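Local atomic coordinates of peptidase M42 (Thaumarchaeota archaeon SCGC AB-539-E09, PDB entry 5DS0), a protein that probably removes amino acids one at a time from the N-termini of peptides, as a dodecameric M42-family aminopeptidase with a two-cobalt active site. Residues Glu25-Cys30 and Gly208-Gln213; Tyr37-Val42 and Arg194-Gly199; Val74-Ile77 and Leu83-Asn86; Arg100-Thr105 and Met109-Ile114. All coordinates share one frame; numbering follows the deposited sequence.

Contact 1: Glu25-Cys30 and Gly208-Gln213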
loop_
_atom_site.group_PDB
_atom_site.type_symbol
_atom_site.label_atom_id
_atom_site.label_comp_id
_atom_site.label_asym_id
_atom_site.label_seq_id
_atom_site.Cartn_x
_atom_site.Cartn_y
_atom_site.Cartn_z
ATOM N N GLU C 25 -24.556 0.570 -45.184
ATOM C CA GLU C 25 -24.407 1.869 -45.850
ATOM C C GLU C 25 -23.042 2.018 -46.537
ATOM O O GLU C 25 -22.965 2.517 -47.656
ATOM C CB GLU C 25 -24.615 3.009 -44.857
ATOM C CG GLU C 25 -26.059 3.455 -44.679
ATOM C CD GLU C 25 -26.209 4.759 -43.879
ATOM O OE1 GLU C 25 -26.776 4.585 -42.807
ATOM O OE2 GLU C 25 -25.804 5.920 -44.252
ATOM N N VAL C 26 -21.981 1.562 -45.870
ATOM C CA VAL C 26 -20.596 1.708 -46.371
ATOM C C VAL C 26 -20.339 0.717 -47.523
ATOM O O VAL C 26 -19.702 1.048 -48.515
ATOM C CB VAL C 26 -19.518 1.661 -45.226
ATOM C CG1 VAL C 26 -19.478 0.292 -44.604
ATOM C CG2 VAL C 26 -18.121 1.970 -45.754
ATOM N N ASN C 27 -20.883 -0.484 -47.431
ATOM C CA ASN C 27 -20.710 -1.456 -48.492
ATOM C C ASN C 27 -21.556 -1.125 -49.718
ATOM O O ASN C 27 -21.227 -1.519 -50.826
ATOM C CB ASN C 27 -20.945 -2.866 -47.941
ATOM C CG ASN C 27 -19.702 -3.413 -47.252
ATOM O OD1 ASN C 27 -18.741 -2.684 -47.014
ATOM N ND2 ASN C 27 -19.710 -4.694 -46.931
ATOM N N ALA C 28 -22.656 -0.400 -49.515
ATOM C CA ALA C 28 -23.456 0.130 -50.626
ATOM C C ALA C 28 -22.637 1.137 -51.426
ATOM O O ALA C 28 -22.678 1.151 -52.649
ATOM C CB ALA C 28 -24.725 0.776 -50.101
ATOM N N ILE C 29 -21.904 1.979 -50.719
ATOM C CA ILE C 29 -21.036 2.969 -51.353
ATOM C C ILE C 29 -19.968 2.299 -52.200
ATOM O O ILE C 29 -19.629 2.780 -53.287
ATOM C CB ILE C 29 -20.364 3.869 -50.292
ATOM C CG1 ILE C 29 -21.395 4.850 -49.721
ATOM C CG2 ILE C 29 -19.191 4.633 -50.877
ATOM C CD1 ILE C 29 -21.118 5.260 -48.298
ATOM N N CYS C 30 -19.445 1.189 -51.689
ATOM C CA CYS C 30 -18.448 0.403 -52.397
ATOM C C CYS C 30 -19.036 -0.223 -53.655
ATOM O O CYS C 30 -18.420 -0.165 -54.707
ATOM C CB CYS C 30 -17.865 -0.685 -51.484
ATOM S SG CYS C 30 -16.872 -0.050 -50.108
ATOM N N GLY C 208 -11.451 -8.803 -54.728
ATOM C CA GLY C 208 -11.261 -7.647 -53.865
ATOM C C GLY C 208 -12.409 -7.547 -52.896
ATOM O O GLY C 208 -13.524 -7.234 -53.277
ATOM N N SER C 209 -12.123 -7.756 -51.628
ATOM C CA SER C 209 -13.177 -7.950 -50.665
ATOM C C SER C 209 -13.240 -6.883 -49.575
ATOM O O SER C 209 -12.260 -6.596 -48.912
ATOM C CB SER C 209 -13.027 -9.323 -50.038
ATOM O OG SER C 209 -14.193 -9.644 -49.328
ATOM N N ALA C 210 -14.427 -6.319 -49.400
ATOM C CA ALA C 210 -14.706 -5.379 -48.323
ATOM C C ALA C 210 -15.373 -6.117 -47.163
ATOM O O ALA C 210 -16.599 -6.205 -47.086
ATOM C CB ALA C 210 -15.600 -4.267 -48.836
ATOM N N THR C 211 -14.554 -6.673 -46.284
ATOM C CA THR C 211 -15.037 -7.551 -45.235
ATOM C C THR C 211 -15.748 -6.801 -44.124
ATOM O O THR C 211 -15.527 -5.609 -43.929
ATOM C CB THR C 211 -13.868 -8.361 -44.625
ATOM O OG1 THR C 211 -12.732 -7.506 -44.440
ATOM C CG2 THR C 211 -13.476 -9.488 -45.540
ATOM N N VAL C 212 -16.567 -7.531 -43.376
ATOM C CA VAL C 212 -17.283 -6.977 -42.231
ATOM C C VAL C 212 -16.809 -7.601 -40.928
ATOM O O VAL C 212 -16.176 -8.655 -40.918
ATOM C CB VAL C 212 -18.817 -7.158 -42.359
ATOM C CG1 VAL C 212 -19.341 -6.376 -43.555
ATOM C CG2 VAL C 212 -19.206 -8.628 -42.449
ATOM N N GLN C 213 -17.118 -6.921 -39.834
ATOM C CA GLN C 213 -16.892 -7.439 -38.493
ATOM C C GLN C 213 -15.461 -7.894 -38.166
ATOM O O GLN C 213 -15.284 -8.846 -37.418
ATOM C CB GLN C 213 -17.896 -8.575 -38.210
ATOM C CG GLN C 213 -19.331 -8.080 -38.164
ATOM C CD GLN C 213 -20.311 -9.116 -37.665
ATOM O OE1 GLN C 213 -20.115 -9.754 -36.626
ATOM N NE2 GLN C 213 -21.401 -9.254 -38.379
#

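Contact 2: Tyr37-Val42 and Arg194-Gly199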
loop_
_atom_site.group_PDB
_atom_site.type_symbol
_atom_site.label_atom_id
_atom_site.label_comp_id
_atom_site.label_asym_id
_atom_site.label_seq_id
_atom_site.Cartn_x
_atom_site.Cartn_y
_atom_site.Cartn_z
ATOM N N TYR C 37 -16.567 -1.281 -62.844
ATOM C CA TYR C 37 -15.198 -1.841 -62.879
ATOM C C TYR C 37 -15.057 -3.328 -62.543
ATOM O O TYR C 37 -14.060 -3.946 -62.910
ATOM C CB TYR C 37 -14.277 -1.030 -61.960
ATOM C CG TYR C 37 -14.284 0.456 -62.250
ATOM C CD1 TYR C 37 -13.802 0.954 -63.451
ATOM C CD2 TYR C 37 -14.790 1.361 -61.321
ATOM C CE1 TYR C 37 -13.818 2.308 -63.722
ATOM C CE2 TYR C 37 -14.802 2.721 -61.577
ATOM C CZ TYR C 37 -14.313 3.188 -62.780
ATOM O OH TYR C 37 -14.339 4.536 -63.031
ATOM N N ALA C 38 -16.012 -3.900 -61.822
ATOM C CA ALA C 38 -15.915 -5.299 -61.437
ATOM C C ALA C 38 -16.655 -6.169 -62.434
ATOM O O ALA C 38 -17.735 -5.814 -62.893
ATOM C CB ALA C 38 -16.488 -5.507 -60.051
ATOM N N ASP C 39 -16.080 -7.326 -62.742
ATOM C CA ASP C 39 -16.696 -8.261 -63.671
ATOM C C ASP C 39 -17.841 -9.025 -63.003
ATOM O O ASP C 39 -18.745 -9.496 -63.675
ATOM C CB ASP C 39 -15.641 -9.218 -64.237
ATOM C CG ASP C 39 -14.511 -8.480 -64.973
ATOM O OD1 ASP C 39 -14.802 -7.519 -65.718
ATOM O OD2 ASP C 39 -13.323 -8.857 -64.807
ATOM N N GLU C 40 -17.820 -9.122 -61.680
ATOM C CA GLU C 40 -18.857 -9.839 -60.939
ATOM C C GLU C 40 -18.767 -9.442 -59.461
ATOM O O GLU C 40 -17.727 -8.965 -59.006
ATOM C CB GLU C 40 -18.667 -11.348 -61.111
ATOM C CG GLU C 40 -19.814 -12.218 -60.609
ATOM C CD GLU C 40 -19.478 -13.714 -60.617
ATOM O OE1 GLU C 40 -18.705 -14.159 -61.505
ATOM O OE2 GLU C 40 -19.998 -14.446 -59.735
ATOM N N VAL C 41 -19.863 -9.610 -58.726
ATOM C CA VAL C 41 -19.912 -9.278 -57.301
ATOM C C VAL C 41 -20.496 -10.437 -56.489
ATOM O O VAL C 41 -21.618 -10.851 -56.720
ATOM C CB VAL C 41 -20.786 -8.033 -57.051
ATOM C CG1 VAL C 41 -20.783 -7.660 -55.572
ATOM C CG2 VAL C 41 -20.325 -6.860 -57.904
ATOM N N VAL C 42 -19.740 -10.948 -55.529
ATOM C CA VAL C 42 -20.242 -11.998 -54.644
ATOM C C VAL C 42 -20.261 -11.472 -53.219
ATOM O O VAL C 42 -19.489 -10.580 -52.863
ATOM C CB VAL C 42 -19.409 -13.309 -54.715
ATOM C CG1 VAL C 42 -19.393 -13.856 -56.134
ATOM C CG2 VAL C 42 -17.984 -13.111 -54.216
ATOM N N ARG C 194 -8.050 0.795 -61.503
ATOM C CA ARG C 194 -6.935 1.169 -62.360
ATOM C C ARG C 194 -6.505 0.085 -63.322
ATOM O O ARG C 194 -6.089 0.368 -64.441
ATOM C CB ARG C 194 -5.738 1.618 -61.528
ATOM C CG ARG C 194 -5.833 3.141 -61.324
ATOM C CD ARG C 194 -5.377 3.742 -59.941
ATOM N NE ARG C 194 -3.925 3.737 -59.843
ATOM C CZ ARG C 194 -3.166 4.451 -59.005
ATOM N NH1 ARG C 194 -1.877 4.256 -59.106
ATOM N NH2 ARG C 194 -3.618 5.333 -58.083
HETATM N N MSE C 195 -6.609 -1.160 -62.886
HETATM C CA MSE C 195 -6.247 -2.288 -63.735
HETATM C C MSE C 195 -7.173 -2.388 -64.915
HETATM O O MSE C 195 -6.728 -2.677 -66.028
HETATM C CB MSE C 195 -6.237 -3.562 -62.898
HETATM C CG MSE C 195 -4.996 -3.506 -62.025
HETATM SE SE MSE C 195 -4.619 -5.228 -61.163
HETATM C CE MSE C 195 -3.041 -5.734 -62.245
ATOM N N LYS C 196 -8.463 -2.156 -64.691
ATOM C CA LYS C 196 -9.407 -2.132 -65.785
ATOM C C LYS C 196 -9.191 -0.904 -66.665
ATOM O O LYS C 196 -9.036 -1.047 -67.872
ATOM C CB LYS C 196 -10.839 -2.198 -65.288
ATOM C CG LYS C 196 -11.829 -2.229 -66.438
ATOM C CD LYS C 196 -13.033 -3.103 -66.149
ATOM C CE LYS C 196 -13.861 -3.332 -67.406
ATOM N NZ LYS C 196 -15.071 -4.133 -67.089
ATOM N N ASP C 197 -9.136 0.284 -66.065
ATOM C CA ASP C 197 -8.955 1.538 -66.820
ATOM C C ASP C 197 -7.737 1.573 -67.735
ATOM O O ASP C 197 -7.815 2.099 -68.840
ATOM C CB ASP C 197 -8.879 2.757 -65.886
ATOM C CG ASP C 197 -10.227 3.425 -65.673
ATOM O OD1 ASP C 197 -11.128 3.285 -66.537
ATOM O OD2 ASP C 197 -10.402 4.104 -64.645
ATOM N N GLN C 198 -6.621 1.015 -67.289
ATOM C CA GLN C 198 -5.399 1.009 -68.089
ATOM C C GLN C 198 -5.125 -0.334 -68.765
ATOM O O GLN C 198 -4.009 -0.591 -69.218
ATOM C CB GLN C 198 -4.220 1.381 -67.202
ATOM C CG GLN C 198 -4.405 2.690 -66.453
ATOM C CD GLN C 198 -3.327 2.906 -65.405
ATOM O OE1 GLN C 198 -2.222 2.364 -65.503
ATOM N NE2 GLN C 198 -3.654 3.690 -64.382
ATOM N N GLY C 199 -6.132 -1.204 -68.796
ATOM C CA GLY C 199 -6.013 -2.540 -69.387
ATOM C C GLY C 199 -4.804 -3.352 -68.943
ATOM O O GLY C 199 -4.186 -4.032 -69.755
#

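Contact 3: Val74-Ile77 and Leu83-Asn86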
loop_
_atom_site.group_PDB
_atom_site.type_symbol
_atom_site.label_atom_id
_atom_site.label_comp_id
_atom_site.label_asym_id
_atom_site.label_seq_id
_atom_site.Cartn_x
_atom_site.Cartn_y
_atom_site.Cartn_z
ATOM N N VAL C 74 -26.281 1.065 -28.290
ATOM C CA VAL C 74 -27.098 1.507 -27.163
ATOM C C VAL C 74 -27.465 0.306 -26.286
ATOM O O VAL C 74 -28.025 -0.681 -26.765
ATOM C CB VAL C 74 -28.393 2.204 -27.625
ATOM C CG1 VAL C 74 -29.231 2.629 -26.438
ATOM C CG2 VAL C 74 -28.075 3.417 -28.466
ATOM N N SER C 75 -27.148 0.402 -24.996
ATOM C CA SER C 75 -27.424 -0.687 -24.051
ATOM C C SER C 75 -28.609 -0.401 -23.125
ATOM O O SER C 75 -29.149 -1.320 -22.536
ATOM C CB SER C 75 -26.169 -1.037 -23.239
ATOM O OG SER C 75 -25.822 -0.021 -22.318
ATOM N N SER C 76 -29.009 0.870 -23.002
ATOM C CA SER C 76 -30.204 1.247 -22.233
ATOM C C SER C 76 -30.507 2.725 -22.346
ATOM O O SER C 76 -29.659 3.509 -22.770
ATOM C CB SER C 76 -30.030 0.916 -20.756
ATOM O OG SER C 76 -29.394 1.972 -20.054
ATOM N N ILE C 77 -31.732 3.088 -21.982
ATOM C CA ILE C 77 -32.111 4.481 -21.779
ATOM C C ILE C 77 -32.397 4.657 -20.296
ATOM O O ILE C 77 -33.274 4.007 -19.760
ATOM C CB ILE C 77 -33.378 4.889 -22.563
ATOM C CG1 ILE C 77 -33.158 4.774 -24.064
ATOM C CG2 ILE C 77 -33.778 6.321 -22.252
ATOM C CD1 ILE C 77 -33.610 3.443 -24.618
ATOM N N LEU C 83 -28.194 7.732 -22.474
ATOM C CA LEU C 83 -28.025 6.404 -23.004
ATOM C C LEU C 83 -26.802 5.782 -22.378
ATOM O O LEU C 83 -25.803 6.448 -22.234
ATOM C CB LEU C 83 -27.823 6.466 -24.512
ATOM C CG LEU C 83 -28.768 7.401 -25.270
ATOM C CD1 LEU C 83 -28.471 7.380 -26.759
ATOM C CD2 LEU C 83 -30.232 7.071 -25.035
ATOM N N THR C 84 -26.876 4.509 -22.023
ATOM C CA THR C 84 -25.673 3.734 -21.732
ATOM C C THR C 84 -25.315 3.008 -23.016
ATOM O O THR C 84 -26.153 2.848 -23.897
ATOM C CB THR C 84 -25.895 2.705 -20.618
ATOM O OG1 THR C 84 -26.955 1.812 -20.996
ATOM C CG2 THR C 84 -26.266 3.405 -19.324
ATOM N N PHE C 85 -24.069 2.572 -23.134
ATOM C CA PHE C 85 -23.627 1.927 -24.364
ATOM C C PHE C 85 -22.606 0.829 -24.095
ATOM O O PHE C 85 -21.889 0.890 -23.113
ATOM C CB PHE C 85 -23.019 2.970 -25.307
ATOM C CG PHE C 85 -21.827 3.683 -24.737
ATOM C CD1 PHE C 85 -20.550 3.149 -24.866
ATOM C CD2 PHE C 85 -21.975 4.869 -24.076
ATOM C CE1 PHE C 85 -19.451 3.793 -24.330
ATOM C CE2 PHE C 85 -20.883 5.529 -23.541
ATOM C CZ PHE C 85 -19.617 4.992 -23.664
ATOM N N ASN C 86 -22.521 -0.134 -24.999
ATOM C CA ASN C 86 -21.386 -1.031 -25.043
ATOM C C ASN C 86 -20.516 -0.665 -26.214
ATOM O O ASN C 86 -20.989 -0.078 -27.190
ATOM C CB ASN C 86 -21.852 -2.462 -25.156
ATOM C CG ASN C 86 -22.275 -3.030 -23.814
ATOM O OD1 ASN C 86 -21.497 -3.026 -22.874
ATOM N ND2 ASN C 86 -23.505 -3.514 -23.721
#

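Contact 4: Arg100-Thr105 and Met109-Ile114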
loop_
_atom_site.group_PDB
_atom_site.type_symbol
_atom_site.label_atom_id
_atom_site.label_comp_id
_atom_site.label_asym_id
_atom_site.label_seq_id
_atom_site.Cartn_x
_atom_site.Cartn_y
_atom_site.Cartn_z
ATOM N N ARG C 100 -18.075 13.626 -29.623
ATOM C CA ARG C 100 -19.363 13.631 -30.293
ATOM C C ARG C 100 -19.590 12.303 -30.965
ATOM O O ARG C 100 -18.703 11.753 -31.612
ATOM C CB ARG C 100 -19.417 14.701 -31.360
ATOM C CG ARG C 100 -19.264 16.125 -30.856
ATOM C CD ARG C 100 -18.721 16.962 -31.985
ATOM N NE ARG C 100 -18.695 18.398 -31.736
ATOM C CZ ARG C 100 -19.664 19.252 -32.072
ATOM N NH1 ARG C 100 -20.795 18.806 -32.599
ATOM N NH2 ARG C 100 -19.511 20.557 -31.850
ATOM N N VAL C 101 -20.807 11.802 -30.838
ATOM C CA VAL C 101 -21.195 10.578 -31.493
ATOM C C VAL C 101 -22.514 10.804 -32.170
ATOM O O VAL C 101 -23.187 11.805 -31.931
ATOM C CB VAL C 101 -21.334 9.410 -30.496
ATOM C CG1 VAL C 101 -19.978 9.061 -29.885
ATOM C CG2 VAL C 101 -22.354 9.719 -29.403
ATOM N N VAL C 102 -22.886 9.853 -33.011
ATOM C CA VAL C 102 -24.191 9.873 -33.638
ATOM C C VAL C 102 -24.786 8.461 -33.638
ATOM O O VAL C 102 -24.122 7.485 -33.980
ATOM C CB VAL C 102 -24.146 10.518 -35.051
ATOM C CG1 VAL C 102 -23.006 9.976 -35.884
ATOM C CG2 VAL C 102 -25.451 10.302 -35.783
ATOM N N VAL C 103 -26.055 8.398 -33.260
ATOM C CA VAL C 103 -26.788 7.167 -33.104
ATOM C C VAL C 103 -27.742 7.049 -34.262
ATOM O O VAL C 103 -28.423 8.019 -34.588
ATOM C CB VAL C 103 -27.649 7.222 -31.835
ATOM C CG1 VAL C 103 -28.329 5.892 -31.591
ATOM C CG2 VAL C 103 -26.814 7.604 -30.629
ATOM N N ARG C 104 -27.822 5.878 -34.874
ATOM C CA ARG C 104 -28.790 5.677 -35.947
ATOM C C ARG C 104 -30.044 4.996 -35.428
ATOM O O ARG C 104 -30.014 3.821 -35.068
ATOM C CB ARG C 104 -28.204 4.875 -37.103
ATOM C CG ARG C 104 -29.108 4.890 -38.323
ATOM C CD ARG C 104 -28.505 4.136 -39.491
ATOM N NE ARG C 104 -28.367 2.713 -39.183
ATOM C CZ ARG C 104 -27.617 1.857 -39.873
ATOM N NH1 ARG C 104 -26.931 2.264 -40.935
ATOM N NH2 ARG C 104 -27.554 0.586 -39.498
ATOM N N THR C 105 -31.135 5.752 -35.371
ATOM C CA THR C 105 -32.426 5.238 -34.934
ATOM C C THR C 105 -33.308 4.979 -36.141
ATOM O O THR C 105 -32.927 5.284 -37.271
ATOM C CB THR C 105 -33.147 6.242 -34.008
ATOM O OG1 THR C 105 -33.453 7.439 -34.727
ATOM C CG2 THR C 105 -32.277 6.583 -32.820
HETATM N N MSE C 109 -30.652 9.991 -37.805
HETATM C CA MSE C 109 -29.449 10.257 -37.017
HETATM C C MSE C 109 -29.755 11.121 -35.834
HETATM O O MSE C 109 -30.388 12.155 -35.949
HETATM C CB MSE C 109 -28.392 10.970 -37.854
HETATM C CG MSE C 109 -27.899 10.148 -39.041
HETATM SE SE MSE C 109 -27.097 8.411 -38.508
HETATM C CE MSE C 109 -26.923 7.612 -40.299
ATOM N N VAL C 110 -29.284 10.702 -34.672
ATOM C CA VAL C 110 -29.429 11.472 -33.446
ATOM C C VAL C 110 -28.057 11.749 -32.843
ATOM O O VAL C 110 -27.305 10.829 -32.557
ATOM C CB VAL C 110 -30.261 10.699 -32.420
ATOM C CG1 VAL C 110 -30.324 11.456 -31.094
ATOM C CG2 VAL C 110 -31.657 10.434 -32.967
ATOM N N HIS C 111 -27.748 13.022 -32.635
ATOM C CA HIS C 111 -26.435 13.405 -32.144
ATOM C C HIS C 111 -26.379 13.397 -30.644
ATOM O O HIS C 111 -27.375 13.637 -29.975
ATOM C CB HIS C 111 -26.064 14.782 -32.662
ATOM C CG HIS C 111 -25.929 14.822 -34.138
ATOM N ND1 HIS C 111 -24.788 14.413 -34.787
ATOM C CD2 HIS C 111 -26.808 15.168 -35.103
ATOM C CE1 HIS C 111 -24.955 14.532 -36.091
ATOM N NE2 HIS C 111 -26.172 14.991 -36.309
ATOM N N GLY C 112 -25.188 13.130 -30.128
ATOM C CA GLY C 112 -24.947 13.110 -28.699
ATOM C C GLY C 112 -23.479 13.264 -28.332
ATOM O O GLY C 112 -22.605 13.381 -29.203
ATOM N N ILE C 113 -23.228 13.270 -27.029
ATOM C CA ILE C 113 -21.917 13.516 -26.487
ATOM C C ILE C 113 -21.626 12.473 -25.437
ATOM O O ILE C 113 -22.456 12.221 -24.583
ATOM C CB ILE C 113 -21.872 14.869 -25.787
ATOM C CG1 ILE C 113 -22.235 15.987 -26.752
ATOM C CG2 ILE C 113 -20.483 15.133 -25.234
ATOM C CD1 ILE C 113 -22.579 17.285 -26.055
ATOM N N ILE C 114 -20.433 11.887 -25.474
ATOM C CA ILE C 114 -20.036 10.945 -24.434
ATOM C C ILE C 114 -19.724 11.730 -23.165
ATOM O O ILE C 114 -18.961 12.708 -23.191
ATOM C CB ILE C 114 -18.827 10.115 -24.852
ATOM C CG1 ILE C 114 -19.166 9.289 -26.094
ATOM C CG2 ILE C 114 -18.418 9.188 -23.727
ATOM C CD1 ILE C 114 -18.002 8.490 -26.655
#

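Contact 1: Glu25-Cys30 and Gly208-Gln213
The carboxamide of Asn27 reaches from helix 24-34 to the backbone of Ala210, where Asn27 ND2 donates a weak hydrogen bond to Ala210 O over 3.5 Å. The bond is bent as well as long, with an N-H...O angle of 140°. The other end of the amide touches the same residue, Asn27 OD1 lying 4.0 Å from Ala210 CB. Val212 joins from farther along the chain, its CG1 methyl 3.8 Å from Asn27 ND2, and the two side chains meet at a slant. Asn27 can span the gap because CG is turned away from its own carbonyl carbon and lies beside the backbone N (chi1 -82°).

Stronger partners lie just outside and fix how the amide is turned: ND2 is bonded to Gly47 O, and OD1 to the hydroxyl of Thr67. The buried amide therefore ties the helix to two loops as well as to the strand. With an alanine here, Gly47 O and the Thr67 hydroxyl would probably each lose a mate, and a gap would open beside Ala210 and Val212.

Thr67 OG1 also makes a weak hydrogen bond with Thr211 O, and Ser48 OG bonds to Val212 N, so the chain leaving strand 205-211 is anchored before it reaches the metal ligands Glu214 and Glu215. The Val212 side chain is about 12 Å from a cobalt ion. Helix 24-34 packs here against helix 2-15 through Val26, Ile29 and Cys30, while strand 205-211 runs between strands 49-53 and 60-66 of the large mixed sheet.

Contact 2: Tyr37-Val42 and Arg194-Gly199
The ring of Tyr37 and the carboxylate of Asp197 meet at a steep angle, their planes 80° apart. Tyr37 CE1 is the touching atom: Asp197 OD1 and OD2 each lie 4.0 Å from it, so both oxygens come equally near one ring carbon, approaching it obliquely. Arg193, one helical turn earlier, forms a salt bridge with Asp197 OD2, giving the acid a stronger partner than the ring.

Lys196 runs across the backbone of Tyr37. Its chain, with CG anti to the backbone N (chi1 -178°), leaves the helix toward the loop and lays CD 3.5 Å from Tyr37 O. Its ammonium continues to Asp39, where Lys196 NZ and Asp39 OD1 form a long salt bridge of 3.7 Å. This pairing is probably loose at the protein surface, and Asp39 is held more firmly through OD2, which accepts a hydrogen bond from Lys54 N.

Each segment carries a local motif. Asp39 and Glu40 both face Ile52, forming a classic beta bulge where the edge strand 40-43 begins. On the other segment, helix 179-197 ends in a Schellman motif, with Gly199 at positive phi in the C-prime position, Gly199 N bonded to Lys196 O and Ile200 N to Met195 O.

Contact 3: Val74-Ile77 and Leu83-Asn86
Thr84 points its hydroxyl between two consecutive serines of strand 71-77 and bonds to both: Thr84 OG1 is 2.5 Å from Ser75 OG and 2.6 Å from Ser76 OG. Either partner of each pair could be the donor. In Thr84 the hydroxyl stands between its own backbone N and carbonyl carbon (chi1 58°), and both serines hold theirs in the same way, which brings the three oxygens together. Two backbone hydrogen bonds frame the cluster. Ser75 N donates to Thr84 O over 2.9 Å, nearly straight at 171°, and Thr84 N donates to Ser76 O over 3.1 Å.

Ile77 and Leu83 occupy the other face, side by side and pointing the same way, with Ile77 CG1 3.8 Å from Leu83 CD2. The second branch of Leu83 extends toward Val74, its CD1 4.3 Å from Val74 CG2, and the leucine continues onto Ile138 of the next strand. Val74 and Phe85, although paired, send their side chains apart.

At the far end, Asn86 ND2 comes 3.7 Å from Ser75 CB, but its polar partner is Gln294 of the second subunit, whose amide also donates to Val74 O. His250 of that subunit packs on Ser76 and Thr84, so the hydroxyl face lies at a subunit interface.

Ser75 and Ser76 facing the single Thr84 make a classic beta bulge, shifting the register by one residue. It sits in the hairpin of strands 71-77 and 82-88, part of a closed six-stranded antiparallel barrel, consistent with the dimerisation domain of M42 aminopeptidases.

Contact 4: Arg100-Thr105 and Met109-Ile114
Val103 and Val110 exchange a pair of backbone hydrogen bonds, each 2.8 Å long: Val103 N donates to Val110 O, and Val110 N to Val103 O. The same double bond recurs at the next hydrogen-bonded pair, Val101 with Gly112, where Val101 N is 2.9 Å from Gly112 O and Gly112 N 3.0 Å from Val101 O.

On the face of Val101, chi1 of -66° sets CG1 beside the backbone N, where it meets Ile114 CD1 at 3.8 Å, the side chains crossing at about a right angle. CG2 covers the bare glycine, 3.7 Å from Gly112 O. Trimming Val101 to an alanine would probably open a gap beside Ile114 and uncover the Gly112 backbone.

On the other face, Val102 CG2 lies over one face of the His111 ring and 3.7 Å from Met109 CB. Selenomethionine Met109 runs alongside Arg104, its CE methyl 3.9 Å from Arg104 CD.

Trp162 meets the His111 ring with planes at about 80°, while Arg100 NH2 bonds to Ser163 of the third subunit. Within the barrel, strand 158-161 pairs with 100-105 and strand 137-139 with 108-115, and Phe72 of strand 71-77 packs against Val101 and Ile114.

Contacts 1 and 2 belong to the large mixed sheet and its helices; contacts 3 and 4 are hairpins of one barrel. Contact 1 is buried and rests on a single amide, whereas contact 2 lies on the surface and relies on charged side chains. Contact 3, also buried, divides its bonds equally between backbone and hydroxyls at a subunit interface; contact 4, partly buried, is held by a regular ladder of backbone bonds with apolar packing. Their valines meet directly, Val74 CG2 lying 4.0 Å from Val103 CG1. Contacts 1 and 4 bridge the two parts of the chain through a salt bridge, Glu25 OE1 to Arg104 NH1 at 3.0 Å. Contacts 2 and 3 are farthest apart, about 42 Å between centres.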